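Local atomic coordinates of biotin binding protein A (Gallus gallus, PDB entry 2C1S), a protein that binds biotin as a tetrameric beta-barrel protein of the avidin family, its pocket here occupied by biotin-D-sulfoxide. Residues 13-18 / 36-41; 28-33 / 48-53; 63-68 / 82-87; 100-105 / 112-117. One frame throughout, in Å; residues are numbered along the deposited sequence. Where two conformers were deposited one is given.

Contact 1. Residues 13-18 / 36-41; sequences NELGSN and TAVTAT. With BSO (biotin-D-sulfoxide), chain C.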
loop_
_atom_site.group_PDB
_atom_site.type_symbol
_atom_site.label_atom_id
_atom_site.label_comp_id
_atom_site.label_asym_id
_atom_site.label_seq_id
_atom_site.Cartn_x
_atom_site.Cartn_y
_atom_site.Cartn_z
ATOM N N ASN A 13 1.579 11.603 16.662
ATOM C CA ASN A 13 2.460 11.040 15.650
ATOM C C ASN A 13 3.392 12.104 15.107
ATOM O O ASN A 13 3.328 13.282 15.524
ATOM C CB ASN A 13 1.671 10.306 14.534
ATOM C CG ASN A 13 0.870 11.220 13.620
ATOM O OD1 ASN A 13 1.140 12.413 13.486
ATOM N ND2 ASN A 13 -0.146 10.625 12.940
ATOM N N GLU A 14 4.233 11.702 14.148
ATOM C CA GLU A 14 5.290 12.568 13.639
ATOM C C GLU A 14 4.817 13.723 12.757
ATOM O O GLU A 14 5.617 14.625 12.434
ATOM C CB GLU A 14 6.361 11.734 12.940
ATOM C CG GLU A 14 6.038 11.306 11.506
ATOM C CD GLU A 14 5.009 10.185 11.395
ATOM O OE1 GLU A 14 4.481 9.705 12.412
ATOM O OE2 GLU A 14 4.730 9.773 10.251
ATOM N N LEU A 15 3.539 13.707 12.364
ATOM C CA LEU A 15 2.953 14.778 11.575
ATOM C C LEU A 15 2.358 15.858 12.481
ATOM O O LEU A 15 1.939 16.913 12.009
ATOM C CB LEU A 15 1.841 14.239 10.663
ATOM C CG LEU A 15 2.239 13.201 9.622
ATOM C CD1 LEU A 15 1.027 12.838 8.723
ATOM C CD2 LEU A 15 3.405 13.695 8.793
ATOM N N GLY A 16 2.326 15.565 13.777
ATOM C CA GLY A 16 1.701 16.438 14.762
ATOM C C GLY A 16 0.258 16.105 15.064
ATOM O O GLY A 16 -0.393 16.802 15.847
ATOM N N SER A 17 -0.252 15.034 14.459
ATOM C CA SER A 17 -1.598 14.587 14.767
ATOM C C SER A 17 -1.714 14.006 16.181
ATOM O O SER A 17 -0.810 13.318 16.670
ATOM C CB SER A 17 -2.066 13.540 13.735
ATOM O OG SER A 17 -2.016 14.123 12.459
ATOM N N ASN A 18 -2.851 14.279 16.824
ATOM C CA ASN A 18 -3.165 13.712 18.123
ATOM C C ASN A 18 -4.342 12.769 18.038
ATOM O O ASN A 18 -5.240 12.974 17.225
ATOM C CB ASN A 18 -3.443 14.833 19.143
ATOM C CG ASN A 18 -2.210 15.617 19.462
ATOM O OD1 ASN A 18 -1.383 15.188 20.254
ATOM N ND2 ASN A 18 -2.067 16.768 18.844
ATOM N N THR A 36 -6.243 15.329 13.238
ATOM C CA THR A 36 -5.141 15.313 12.282
ATOM C C THR A 36 -4.529 16.698 12.121
ATOM O O THR A 36 -5.249 17.708 12.146
ATOM C CB THR A 36 -5.590 14.681 10.901
ATOM O OG1 THR A 36 -4.483 14.703 10.006
ATOM C CG2 THR A 36 -6.743 15.447 10.259
ATOM N N ALA A 37 -3.198 16.768 11.988
ATOM C CA ALA A 37 -2.499 18.039 11.763
ATOM C C ALA A 37 -2.544 18.480 10.320
ATOM O O ALA A 37 -2.303 19.658 10.013
ATOM C CB ALA A 37 -1.051 17.934 12.230
ATOM N N VAL A 38 -2.826 17.522 9.430
ATOM C CA VAL A 38 -2.742 17.698 7.985
ATOM C C VAL A 38 -4.007 17.163 7.283
ATOM O O VAL A 38 -4.723 16.313 7.806
ATOM C CB VAL A 38 -1.467 17.002 7.407
ATOM C CG1 VAL A 38 -0.202 17.585 8.033
ATOM C CG2 VAL A 38 -1.502 15.531 7.697
ATOM N N THR A 39 -4.299 17.704 6.113
ATOM C CA THR A 39 -5.398 17.217 5.301
ATOM C C THR A 39 -5.055 17.412 3.834
ATOM O O THR A 39 -4.364 18.380 3.465
ATOM C CB THR A 39 -6.738 17.924 5.660
ATOM O OG1 THR A 39 -7.790 17.459 4.809
ATOM C CG2 THR A 39 -6.609 19.421 5.498
ATOM N N ALA A 40 -5.545 16.499 3.003
ATOM C CA ALA A 40 -5.450 16.630 1.544
ATOM C C ALA A 40 -6.531 17.555 0.969
ATOM O O ALA A 40 -6.530 17.856 -0.230
ATOM C CB ALA A 40 -5.510 15.271 0.879
ATOM N N THR A 41 -7.467 17.970 1.817
ATOM C CA THR A 41 -8.549 18.896 1.455
ATOM C C THR A 41 -8.129 20.328 1.727
ATOM O O THR A 41 -7.059 20.570 2.288
ATOM C CB THR A 41 -9.850 18.626 2.254
ATOM O OG1 THR A 41 -9.690 18.959 3.650
ATOM C CG2 THR A 41 -10.281 17.196 2.125
HETATM C C11 BSO C . -8.441 14.031 4.228
HETATM O O11 BSO C . -7.642 14.981 4.059
HETATM O O12 BSO C . -9.033 13.447 3.303
HETATM C C10 BSO C . -8.757 13.543 5.659
HETATM C C9 BSO C . -7.622 13.692 6.699
HETATM C C8 BSO C . -6.561 12.632 6.429
HETATM C C7 BSO C . -5.322 12.899 7.308
HETATM C C2 BSO C . -4.243 11.837 6.999
HETATM S S1 BSO C . -4.652 10.168 7.538
HETATM C C6 BSO C . -2.954 9.571 7.303
HETATM C C5 BSO C . -2.056 10.739 7.757
HETATM N N1 BSO C . -1.783 10.597 9.194
HETATM C C3 BSO C . -2.319 11.618 9.873
HETATM O O3 BSO C . -2.183 11.719 11.096
HETATM N N2 BSO C . -2.947 12.515 9.101
HETATM C C4 BSO C . -2.850 12.088 7.672
HETATM O O10 BSO C . -5.493 9.603 6.425
#
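Ser17 OG takes the N-H of Ala37 at 2.9 Å in a fairly straight bond (164°) and donates to the ureido oxygen O3 of biotin-D-sulfoxide. Asn13 ND2 donates to the same O3 at 3.0 Å, and Tyr34 and Asn120 also hydrogen-bond the ligand, probably at the ureido group as in avidin. Asn13 OD1 in turn receives Leu15 N and Ser17 N from opposite faces of its amide plane, the first closing an Asx turn, which fixes the rotation of the amide. From 36-41, Thr36 OG1, turned to the ligand by a chi1 of 179° that sets it anti to the backbone N, accepts N2 at 2.8 Å and donates to Val38 O.

The two loops follow strands 9-13 and 29-35 and lie at the ligand-binding end of the avidin barrel. At the far end of the ligand, Thr39 OG1 (2.6 Å) and Ala40 N grip carboxylate O11.

Ala37 CB rests against the backbone, 3.2 Å from Leu15 O. The apolar pair is Leu15 CD1 and Val38 CG2, 3.8 Å apart; Trp112 of the second subunit packs on both.

Contact 2. Residues 28-33 / 48-53; sequences GTFSGS and SPLKGA
Neighbouring antiparallel strands of the avidin barrel meet here, 29-33 running against 48-53 with Phe30 paired to Gly52 and Gly32 to Leu50. Phe30 N gives to Gly52 O at 2.9 Å, and Gly52 N returns a nearly straight bond to Phe30 O (2.8 Å, 175°). The next hydrogen-bonded pair is less even: Leu50 N makes a straight bond to Gly32 O (3.1 Å), whereas the return bond from Gly32 N to Leu50 O is weak.

On the face bearing Phe30 and Leu50, the phenyl ring lies over Gly52, whose CA sits 4.0 Å from the ring centroid in a CH-pi contact. With CG held between the backbone N and carbonyl carbon (chi1 60°), the ring is folded back across the neighbouring strand, against a residue that has no side chain. Leu50 CD1 meets the ring edge at CE1, 3.7 Å away, while its CG lies on Gly32.

On the face of Ser31 and Lys51, the lysine bends at chi2 and chi4, and its NZ donates a hydrogen bond to Ser31 OG at 2.9 Å. Lys51 also packs on Thr29 of the third subunit. Phe30 also touches Ile21 and Phe68; a buried aromatic turned inward suits the core of an up-and-down antiparallel beta barrel.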
loop_
_atom_site.group_PDB
_atom_site.type_symbol
_atom_site.label_atom_id
_atom_site.label_comp_id
_atom_site.label_asym_id
_atom_site.label_seq_id
_atom_site.Cartn_x
_atom_site.Cartn_y
_atom_site.Cartn_z
ATOM N N GLY A 28 -12.317 -6.264 23.057
ATOM C CA GLY A 28 -11.139 -5.621 22.482
ATOM C C GLY A 28 -11.485 -4.518 21.499
ATOM O O GLY A 28 -10.591 -3.940 20.852
ATOM N N THR A 29 -12.776 -4.209 21.387
ATOM C CA THR A 29 -13.189 -3.110 20.552
ATOM C C THR A 29 -13.012 -1.817 21.331
ATOM O O THR A 29 -13.020 -1.815 22.579
ATOM C CB THR A 29 -14.613 -3.313 19.904
ATOM O OG1 THR A 29 -15.596 -3.288 20.906
ATOM C CG2 THR A 29 -14.695 -4.647 19.232
ATOM N N PHE A 30 -12.750 -0.742 20.604
ATOM C CA PHE A 30 -12.593 0.579 21.195
ATOM C C PHE A 30 -13.082 1.693 20.287
ATOM O O PHE A 30 -13.317 1.505 19.079
ATOM C CB PHE A 30 -11.124 0.845 21.628
ATOM C CG PHE A 30 -10.132 0.774 20.485
ATOM C CD1 PHE A 30 -9.962 1.863 19.628
ATOM C CD2 PHE A 30 -9.435 -0.393 20.243
ATOM C CE1 PHE A 30 -9.060 1.789 18.548
ATOM C CE2 PHE A 30 -8.505 -0.473 19.158
ATOM C CZ PHE A 30 -8.345 0.633 18.337
ATOM N N SER A 31 -13.210 2.864 20.900
ATOM C CA SER A 31 -13.587 4.098 20.270
ATOM C C SER A 31 -12.517 5.164 20.556
ATOM O O SER A 31 -11.568 4.921 21.295
ATOM C CB SER A 31 -14.945 4.518 20.836
ATOM O OG SER A 31 -15.473 5.572 20.085
ATOM N N GLY A 32 -12.663 6.345 19.987
ATOM C CA GLY A 32 -11.736 7.411 20.268
ATOM C C GLY A 32 -11.965 8.630 19.428
ATOM O O GLY A 32 -12.981 8.749 18.752
ATOM N N SER A 33 -11.009 9.553 19.451
ATOM C CA SER A 33 -11.073 10.735 18.598
ATOM C C SER A 33 -9.710 10.993 17.957
ATOM O O SER A 33 -8.677 10.597 18.512
ATOM C CB SER A 33 -11.538 11.975 19.382
ATOM O OG SER A 33 -10.685 12.164 20.500
ATOM N N SER A 48 -12.356 14.070 14.769
ATOM C CA SER A 48 -13.149 13.038 14.151
ATOM C C SER A 48 -13.125 11.773 14.963
ATOM O O SER A 48 -12.113 11.456 15.597
ATOM C CB SER A 48 -12.670 12.767 12.720
ATOM O OG SER A 48 -12.679 13.961 11.982
ATOM N N PRO A 49 -14.243 11.035 14.953
ATOM C CA PRO A 49 -14.322 9.785 15.676
ATOM C C PRO A 49 -13.607 8.621 15.003
ATOM O O PRO A 49 -13.576 8.503 13.752
ATOM C CB PRO A 49 -15.831 9.496 15.708
ATOM C CG PRO A 49 -16.347 10.131 14.477
ATOM C CD PRO A 49 -15.528 11.382 14.294
ATOM N N LEU A 50 -13.106 7.739 15.845
ATOM C CA LEU A 50 -12.564 6.482 15.390
ATOM C C LEU A 50 -13.216 5.295 16.102
ATOM O O LEU A 50 -13.758 5.411 17.228
ATOM C CB LEU A 50 -11.034 6.517 15.515
ATOM C CG LEU A 50 -10.464 6.493 16.940
ATOM C CD1 LEU A 50 -10.337 5.064 17.426
ATOM C CD2 LEU A 50 -9.094 7.205 16.981
ATOM N N LYS A 51 -13.175 4.148 15.438
ATOM C CA LYS A 51 -13.708 2.927 15.927
ATOM C C LYS A 51 -12.746 1.864 15.508
ATOM O O LYS A 51 -12.365 1.803 14.324
ATOM C CB LYS A 51 -15.081 2.650 15.282
ATOM C CG LYS A 51 -16.196 3.354 15.937
ATOM C CD LYS A 51 -16.539 2.727 17.308
ATOM C CE LYS A 51 -17.651 3.511 18.023
ATOM N NZ LYS A 51 -17.472 4.999 18.078
ATOM N N GLY A 52 -12.356 1.020 16.459
ATOM C CA GLY A 52 -11.436 -0.073 16.175
ATOM C C GLY A 52 -11.533 -1.294 17.050
ATOM O O GLY A 52 -12.465 -1.459 17.852
ATOM N N ALA A 53 -10.528 -2.143 16.919
ATOM C CA ALA A 53 -10.441 -3.410 17.645
ATOM C C ALA A 53 -9.000 -3.823 17.757
ATOM O O ALA A 53 -8.214 -3.599 16.833
ATOM C CB ALA A 53 -11.210 -4.498 16.961
#

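Contact 3. Residues 63-68 / 82-87; sequences QPTFGF and VGQCFV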
loop_
_atom_site.group_PDB
_atom_site.type_symbol
_atom_site.label_atom_id
_atom_site.label_comp_id
_atom_site.label_asym_id
_atom_site.label_seq_id
_atom_site.Cartn_x
_atom_site.Cartn_y
_atom_site.Cartn_z
ATOM N N GLN A 63 3.235 -7.183 22.013
ATOM C CA GLN A 63 1.940 -6.507 22.051
ATOM C C GLN A 63 1.081 -6.887 20.843
ATOM O O GLN A 63 1.633 -7.121 19.759
ATOM C CB GLN A 63 2.147 -5.006 22.112
ATOM C CG GLN A 63 3.009 -4.605 23.302
ATOM C CD GLN A 63 2.263 -4.813 24.586
ATOM O OE1 GLN A 63 1.043 -4.603 24.652
ATOM N NE2 GLN A 63 2.978 -5.242 25.619
ATOM N N PRO A 64 -0.259 -6.991 21.043
ATOM C CA PRO A 64 -1.147 -7.463 19.975
ATOM C C PRO A 64 -1.431 -6.426 18.913
ATOM O O PRO A 64 -1.429 -5.207 19.192
ATOM C CB PRO A 64 -2.431 -7.846 20.721
ATOM C CG PRO A 64 -2.438 -6.967 21.917
ATOM C CD PRO A 64 -0.988 -6.783 22.308
ATOM N N THR A 65 -1.709 -6.910 17.704
ATOM C CA THR A 65 -2.031 -6.006 16.604
ATOM C C THR A 65 -3.431 -5.416 16.803
ATOM O O THR A 65 -4.249 -5.971 17.551
ATOM C CB THR A 65 -1.965 -6.717 15.247
ATOM O OG1 THR A 65 -2.872 -7.827 15.269
ATOM C CG2 THR A 65 -0.530 -7.188 14.926
ATOM N N PHE A 66 -3.683 -4.267 16.169
ATOM C CA PHE A 66 -4.954 -3.581 16.244
ATOM C C PHE A 66 -5.176 -2.712 15.010
ATOM O O PHE A 66 -4.240 -2.432 14.255
ATOM C CB PHE A 66 -4.991 -2.684 17.497
ATOM C CG PHE A 66 -3.971 -1.596 17.493
ATOM C CD1 PHE A 66 -4.327 -0.303 17.138
ATOM C CD2 PHE A 66 -2.644 -1.849 17.923
ATOM C CE1 PHE A 66 -3.377 0.745 17.152
ATOM C CE2 PHE A 66 -1.683 -0.807 17.931
ATOM C CZ PHE A 66 -2.051 0.483 17.566
ATOM N N GLY A 67 -6.406 -2.256 14.819
ATOM C CA GLY A 67 -6.733 -1.444 13.684
ATOM C C GLY A 67 -7.869 -0.519 14.046
ATOM O O GLY A 67 -8.660 -0.807 14.971
ATOM N N PHE A 68 -7.978 0.582 13.331
ATOM C CA PHE A 68 -9.149 1.466 13.475
ATOM C C PHE A 68 -9.526 2.219 12.202
ATOM O O PHE A 68 -8.702 2.435 11.334
ATOM C CB PHE A 68 -9.036 2.424 14.683
ATOM C CG PHE A 68 -7.837 3.343 14.658
ATOM C CD1 PHE A 68 -7.906 4.593 14.046
ATOM C CD2 PHE A 68 -6.651 2.971 15.307
ATOM C CE1 PHE A 68 -6.814 5.438 14.046
ATOM C CE2 PHE A 68 -5.555 3.828 15.323
ATOM C CZ PHE A 68 -5.620 5.028 14.677
ATOM N N VAL A 82 -3.640 0.504 10.797
ATOM C CA VAL A 82 -3.418 -0.801 11.411
ATOM C C VAL A 82 -1.991 -0.860 11.959
ATOM O O VAL A 82 -1.079 -0.322 11.342
ATOM C CB VAL A 82 -3.752 -1.954 10.435
ATOM C CG1 VAL A 82 -2.706 -2.073 9.274
ATOM C CG2 VAL A 82 -3.936 -3.244 11.199
ATOM N N GLY A 83 -1.786 -1.496 13.118
ATOM C CA GLY A 83 -0.448 -1.441 13.709
ATOM C C GLY A 83 -0.215 -2.334 14.922
ATOM O O GLY A 83 -0.957 -3.280 15.196
ATOM N N GLN A 84 0.844 -1.993 15.646
ATOM C CA GLN A 84 1.265 -2.738 16.815
ATOM C C GLN A 84 2.078 -1.759 17.658
ATOM O O GLN A 84 2.810 -0.924 17.132
ATOM C CB GLN A 84 2.134 -3.924 16.406
ATOM C CG GLN A 84 2.535 -4.924 17.538
ATOM C CD GLN A 84 3.395 -6.089 17.033
ATOM O OE1 GLN A 84 3.642 -6.250 15.825
ATOM N NE2 GLN A 84 3.865 -6.922 17.967
ATOM N N CYS A 85 1.911 -1.878 18.970
ATOM C CA CYS A 85 2.714 -1.128 19.936
ATOM C C CYS A 85 3.994 -1.873 20.319
ATOM O O CYS A 85 4.040 -3.105 20.356
ATOM C CB CYS A 85 1.881 -0.891 21.195
ATOM S SG CYS A 85 2.583 0.350 22.314
ATOM N N PHE A 86 5.039 -1.097 20.603
ATOM C CA PHE A 86 6.325 -1.635 21.071
ATOM C C PHE A 86 6.778 -0.785 22.216
ATOM O O PHE A 86 6.495 0.405 22.225
ATOM C CB PHE A 86 7.368 -1.553 19.954
ATOM C CG PHE A 86 6.991 -2.343 18.758
ATOM C CD1 PHE A 86 7.296 -3.689 18.664
ATOM C CD2 PHE A 86 6.240 -1.740 17.750
ATOM C CE1 PHE A 86 6.896 -4.424 17.533
ATOM C CE2 PHE A 86 5.835 -2.477 16.631
ATOM C CZ PHE A 86 6.142 -3.807 16.546
ATOM N N VAL A 87 7.454 -1.411 23.176
ATOM C CA VAL A 87 8.025 -0.691 24.309
ATOM C C VAL A 87 9.537 -0.804 24.119
ATOM O O VAL A 87 10.050 -1.913 23.890
ATOM C CB VAL A 87 7.553 -1.265 25.674
ATOM C CG1 VAL A 87 7.672 -2.790 25.709
ATOM C CG2 VAL A 87 8.307 -0.640 26.822
HETATM O O HOH W 1 5.250 -5.572 20.892
HETATM O O HOH W 2 -0.212 -3.208 20.251
#
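Gln63, Phe66 and Gln84 bury the most surface where segment 63-68 enters the hairpin with strand 78-87. Gln63 lays CB against Cys85 O at 3.2 Å, and a water takes its backbone N-H and donates to that same carbonyl. A second water links Pro64 O to Cys85 N, so two waters bridge the backbones before direct strand pairing begins.

Phe66 opens that pairing: its N gives to Gly83 O at 3.1 Å and its O accepts from Gly83 N at 2.9 Å. Its CG stands between the backbone N and carbonyl carbon (chi1 63°), which leans the ring over the opposing strand; Gly83 CA lies over one face, and Cys85 N comes to the edge in the ring plane. CE2 approaches Gln84 N to 3.6 Å.

Gln84 extends on the other side of the strand, and its NE2 makes a weak, bent bond to Gln63 O (2.9 Å, 122°). Its OE1 accepts from Val105 N of the third subunit, and Thr65 OG1 bonds with Asp76 and Thr78 of that subunit. Cys85 is tied to Cys5 by a disulfide. Strand 66-71 is flanked by 48-54 on its other side and 78-87 by 93-102, with Met97 of the latter packing on Phe66.

Contact 4. Residues 100-105 / 112-117; sequences LLREEV and WKATRV. With BSO (biotin-D-sulfoxide), chain D; BSO (biotin-D-sulfoxide), chain C.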
loop_
_atom_site.group_PDB
_atom_site.type_symbol
_atom_site.label_atom_id
_atom_site.label_comp_id
_atom_site.label_asym_id
_atom_site.label_seq_id
_atom_site.Cartn_x
_atom_site.Cartn_y
_atom_site.Cartn_z
ATOM N N LEU A 100 -4.392 3.550 5.144
ATOM C CA LEU A 100 -4.943 3.804 3.820
ATOM C C LEU A 100 -5.996 4.889 3.933
ATOM O O LEU A 100 -6.850 4.822 4.817
ATOM C CB LEU A 100 -5.601 2.539 3.242
ATOM C CG LEU A 100 -4.771 1.289 2.923
ATOM C CD1 LEU A 100 -5.669 0.072 2.565
ATOM C CD2 LEU A 100 -3.758 1.580 1.810
ATOM N N LEU A 101 -5.910 5.868 3.038
ATOM C CA LEU A 101 -6.863 6.984 2.999
ATOM C C LEU A 101 -7.626 6.843 1.699
ATOM O O LEU A 101 -7.025 6.887 0.604
ATOM C CB LEU A 101 -6.134 8.301 3.080
ATOM C CG LEU A 101 -6.915 9.608 2.776
ATOM C CD1 LEU A 101 -8.040 9.844 3.746
ATOM C CD2 LEU A 101 -5.969 10.817 2.746
ATOM N N ARG A 102 -8.928 6.620 1.848
ATOM C CA ARG A 102 -9.822 6.360 0.694
ATOM C C ARG A 102 -10.640 7.625 0.413
ATOM O O ARG A 102 -11.443 8.040 1.258
ATOM C CB ARG A 102 -10.788 5.241 1.022
ATOM C CG ARG A 102 -11.713 4.837 -0.145
ATOM C CD ARG A 102 -10.955 3.878 -0.945
ATOM N NE ARG A 102 -11.590 3.391 -2.165
ATOM C CZ ARG A 102 -11.344 2.173 -2.641
ATOM N NH1 ARG A 102 -11.899 1.784 -3.770
ATOM N NH2 ARG A 102 -10.536 1.341 -1.964
ATOM N N GLU A 103 -10.417 8.211 -0.754
ATOM C CA GLU A 103 -11.294 9.251 -1.303
ATOM C C GLU A 103 -12.640 8.719 -1.810
ATOM O O GLU A 103 -12.713 7.643 -2.420
ATOM C CB GLU A 103 -10.610 9.861 -2.519
ATOM C CG GLU A 103 -9.887 11.139 -2.266
ATOM C CD GLU A 103 -9.428 11.772 -3.556
ATOM O OE1 GLU A 103 -10.199 11.741 -4.550
ATOM O OE2 GLU A 103 -8.297 12.300 -3.574
ATOM N N GLU A 104 -13.697 9.519 -1.624
ATOM C CA GLU A 104 -14.964 9.237 -2.283
ATOM C C GLU A 104 -14.857 9.645 -3.767
ATOM O O GLU A 104 -14.510 10.780 -4.078
ATOM C CB GLU A 104 -16.102 9.976 -1.571
ATOM C CG GLU A 104 -17.433 9.576 -2.107
ATOM C CD GLU A 104 -18.519 10.568 -1.726
ATOM O OE1 GLU A 104 -19.033 10.465 -0.604
ATOM O OE2 GLU A 104 -18.840 11.448 -2.565
ATOM N N VAL A 105 -15.087 8.722 -4.696
ATOM C CA VAL A 105 -14.922 9.094 -6.111
ATOM C C VAL A 105 -16.263 9.108 -6.851
ATOM O O VAL A 105 -17.187 8.410 -6.426
ATOM C CB VAL A 105 -13.894 8.215 -6.830
ATOM C CG1 VAL A 105 -12.472 8.543 -6.314
ATOM C CG2 VAL A 105 -14.258 6.755 -6.719
ATOM N N TRP A 112 -9.561 3.234 -9.181
ATOM C CA TRP A 112 -8.115 3.040 -9.267
ATOM C C TRP A 112 -7.289 4.101 -8.542
ATOM O O TRP A 112 -6.235 3.754 -8.024
ATOM C CB TRP A 112 -7.655 2.906 -10.754
ATOM C CG TRP A 112 -7.647 4.237 -11.489
ATOM C CD1 TRP A 112 -8.695 4.799 -12.228
ATOM C CD2 TRP A 112 -6.559 5.174 -11.567
ATOM N NE1 TRP A 112 -8.302 6.042 -12.723
ATOM C CE2 TRP A 112 -7.007 6.286 -12.341
ATOM C CE3 TRP A 112 -5.246 5.194 -11.048
ATOM C CZ2 TRP A 112 -6.183 7.389 -12.614
ATOM C CZ3 TRP A 112 -4.438 6.313 -11.296
ATOM C CH2 TRP A 112 -4.917 7.399 -12.068
ATOM N N LYS A 113 -7.721 5.372 -8.540
ATOM C CA LYS A 113 -6.963 6.477 -7.978
ATOM C C LYS A 113 -7.404 6.898 -6.556
ATOM O O LYS A 113 -6.960 7.926 -6.021
ATOM C CB LYS A 113 -7.003 7.701 -8.913
ATOM C CG LYS A 113 -8.369 8.353 -9.007
ATOM C CD LYS A 113 -8.385 9.519 -9.931
ATOM C CE LYS A 113 -9.848 9.924 -10.183
ATOM N NZ LYS A 113 -9.886 11.183 -10.988
ATOM N N ALA A 114 -8.254 6.077 -5.953
ATOM C CA ALA A 114 -8.975 6.501 -4.750
ATOM C C ALA A 114 -8.198 6.352 -3.440
ATOM O O ALA A 114 -8.629 6.865 -2.435
ATOM C CB ALA A 114 -10.280 5.767 -4.663
ATOM N N THR A 115 -7.072 5.625 -3.452
ATOM C CA THR A 115 -6.495 5.102 -2.181
ATOM C C THR A 115 -5.055 5.512 -2.048
ATOM O O THR A 115 -4.232 5.145 -2.877
ATOM C CB THR A 115 -6.562 3.545 -2.150
ATOM O OG1 THR A 115 -7.942 3.142 -2.296
ATOM C CG2 THR A 115 -6.047 2.998 -0.842
ATOM N N ARG A 116 -4.757 6.301 -1.024
ATOM C CA ARG A 116 -3.384 6.635 -0.667
ATOM C C ARG A 116 -2.954 5.736 0.482
ATOM O O ARG A 116 -3.789 5.244 1.256
ATOM C CB ARG A 116 -3.231 8.099 -0.270
ATOM C CG ARG A 116 -3.430 9.100 -1.388
ATOM C CD ARG A 116 -3.175 10.498 -0.771
ATOM N NE ARG A 116 -3.606 11.615 -1.611
ATOM C CZ ARG A 116 -4.817 12.171 -1.570
ATOM N NH1 ARG A 116 -5.733 11.726 -0.720
ATOM N NH2 ARG A 116 -5.117 13.186 -2.373
ATOM N N VAL A 117 -1.644 5.511 0.567
ATOM C CA VAL A 117 -1.067 4.680 1.602
ATOM C C VAL A 117 0.105 5.410 2.278
ATOM O O VAL A 117 0.792 6.188 1.662
ATOM C CB VAL A 117 -0.539 3.330 1.009
ATOM C CG1 VAL A 117 0.599 3.552 -0.052
ATOM C CG2 VAL A 117 -0.146 2.359 2.133
HETATM C C11 BSO D . -0.848 10.166 -13.498
HETATM O O11 BSO D . -2.074 10.209 -13.728
HETATM O O12 BSO D . -0.278 10.736 -12.558
HETATM C C10 BSO D . 0.034 9.332 -14.455
HETATM C C9 BSO D . -0.807 8.208 -15.067
HETATM C C8 BSO D . -1.032 7.122 -13.983
HETATM C C7 BSO D . -1.844 5.940 -14.509
HETATM C C2 BSO D . -2.105 4.907 -13.389
HETATM S S1 BSO D . -0.643 3.924 -12.918
HETATM C C6 BSO D . -1.633 2.733 -11.991
HETATM C C5 BSO D . -2.956 2.593 -12.784
HETATM N N1 BSO D . -2.805 1.497 -13.752
HETATM C C3 BSO D . -2.887 1.997 -15.019
HETATM O O3 BSO D . -2.843 1.301 -16.040
HETATM N N2 BSO D . -3.055 3.308 -15.065
HETATM C C4 BSO D . -3.156 3.842 -13.698
HETATM O O10 BSO D . 0.055 4.850 -11.984
HETATM C C11 BSO C . -8.441 14.031 4.228
HETATM O O11 BSO C . -7.642 14.981 4.059
HETATM O O12 BSO C . -9.033 13.447 3.303
HETATM C C10 BSO C . -8.757 13.543 5.659
HETATM C C9 BSO C . -7.622 13.692 6.699
HETATM C C8 BSO C . -6.561 12.632 6.429
HETATM C C7 BSO C . -5.322 12.899 7.308
HETATM C C2 BSO C . -4.243 11.837 6.999
HETATM S S1 BSO C . -4.652 10.168 7.538
HETATM C C6 BSO C . -2.954 9.571 7.303
HETATM C C5 BSO C . -2.056 10.739 7.757
HETATM N N1 BSO C . -1.783 10.597 9.194
HETATM C C3 BSO C . -2.319 11.618 9.873
HETATM O O3 BSO C . -2.183 11.719 11.096
HETATM N N2 BSO C . -2.947 12.515 9.101
HETATM C C4 BSO C . -2.850 12.088 7.672
HETATM O O10 BSO C . -5.493 9.603 6.425
HETATM O O HOH W 3 -6.902 9.397 -3.776
#
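This is an antiparallel pairing of the last two barrel strands, 93-102 and 115-124, prolonged into the loop that connects them. Leu101 N donates to Arg116 O at 2.8 Å and Arg116 N returns the bond to Leu101 O; one step further, Glu103 N reaches Ala114 O at 2.8 Å, carrying the pairing past the strand end. In that loop, Ala114 CB fits against Val105 CG1 (3.9 Å).

Leu101 and Arg116 lie side by side on one face, Leu101 CD2 at 3.6 Å from Arg116 NH1. The Arg116 chain is extended from CG to NE, which takes its guanidinium as far as Glu103, where NH2 and OE2 form a long salt bridge of 3.5 Å, the carboxylate and guanidinium planes 51° apart. On the face of Leu100 and Val117, Leu100 CD2 packs on Val117 CG2 at 3.7 Å and touches Thr115 CG2. Arg102 is bent at chi2, and Thr115 OG1 lies over one face of its guanidinium without a hydrogen bond.

Trp112 faces away from this pairing. Lys113 CB covers one face of its indole; over the opposite face lies the biotin-D-sulfoxide of the second subunit, with CZ3 3.4 Å from ligand C2. Leu101 CB meanwhile lies 3.6 Å from sulfoxide oxygen O10 of the ligand in its own subunit. A tryptophan lent to the pocket of a neighbouring subunit is a hallmark of the avidin tetramer.

Contact 1 and contact 4 share a pocket: their centres lie about 17 Å apart, yet both touch the same biotin-D-sulfoxide, and Ala40 CB of contact 1 meets Arg116 NH2 of contact 4 at 3.9 Å. Contacts 2, 3 and 4 all lie in the barrel sheet; 2 and 3 are centred about 13 Å apart and join where strand 48-54 lies beside 66-71, with Ala53 N probably hydrogen-bonded to Gly67 O (3.0 Å). Contact 3 lies on the other side of the chain's centre from contact 1. The subunit interfaces cut across this grouping: contacts 1 and 4 meet the second subunit, contacts 2, 3 and 4 the third, making contact 4 common to both.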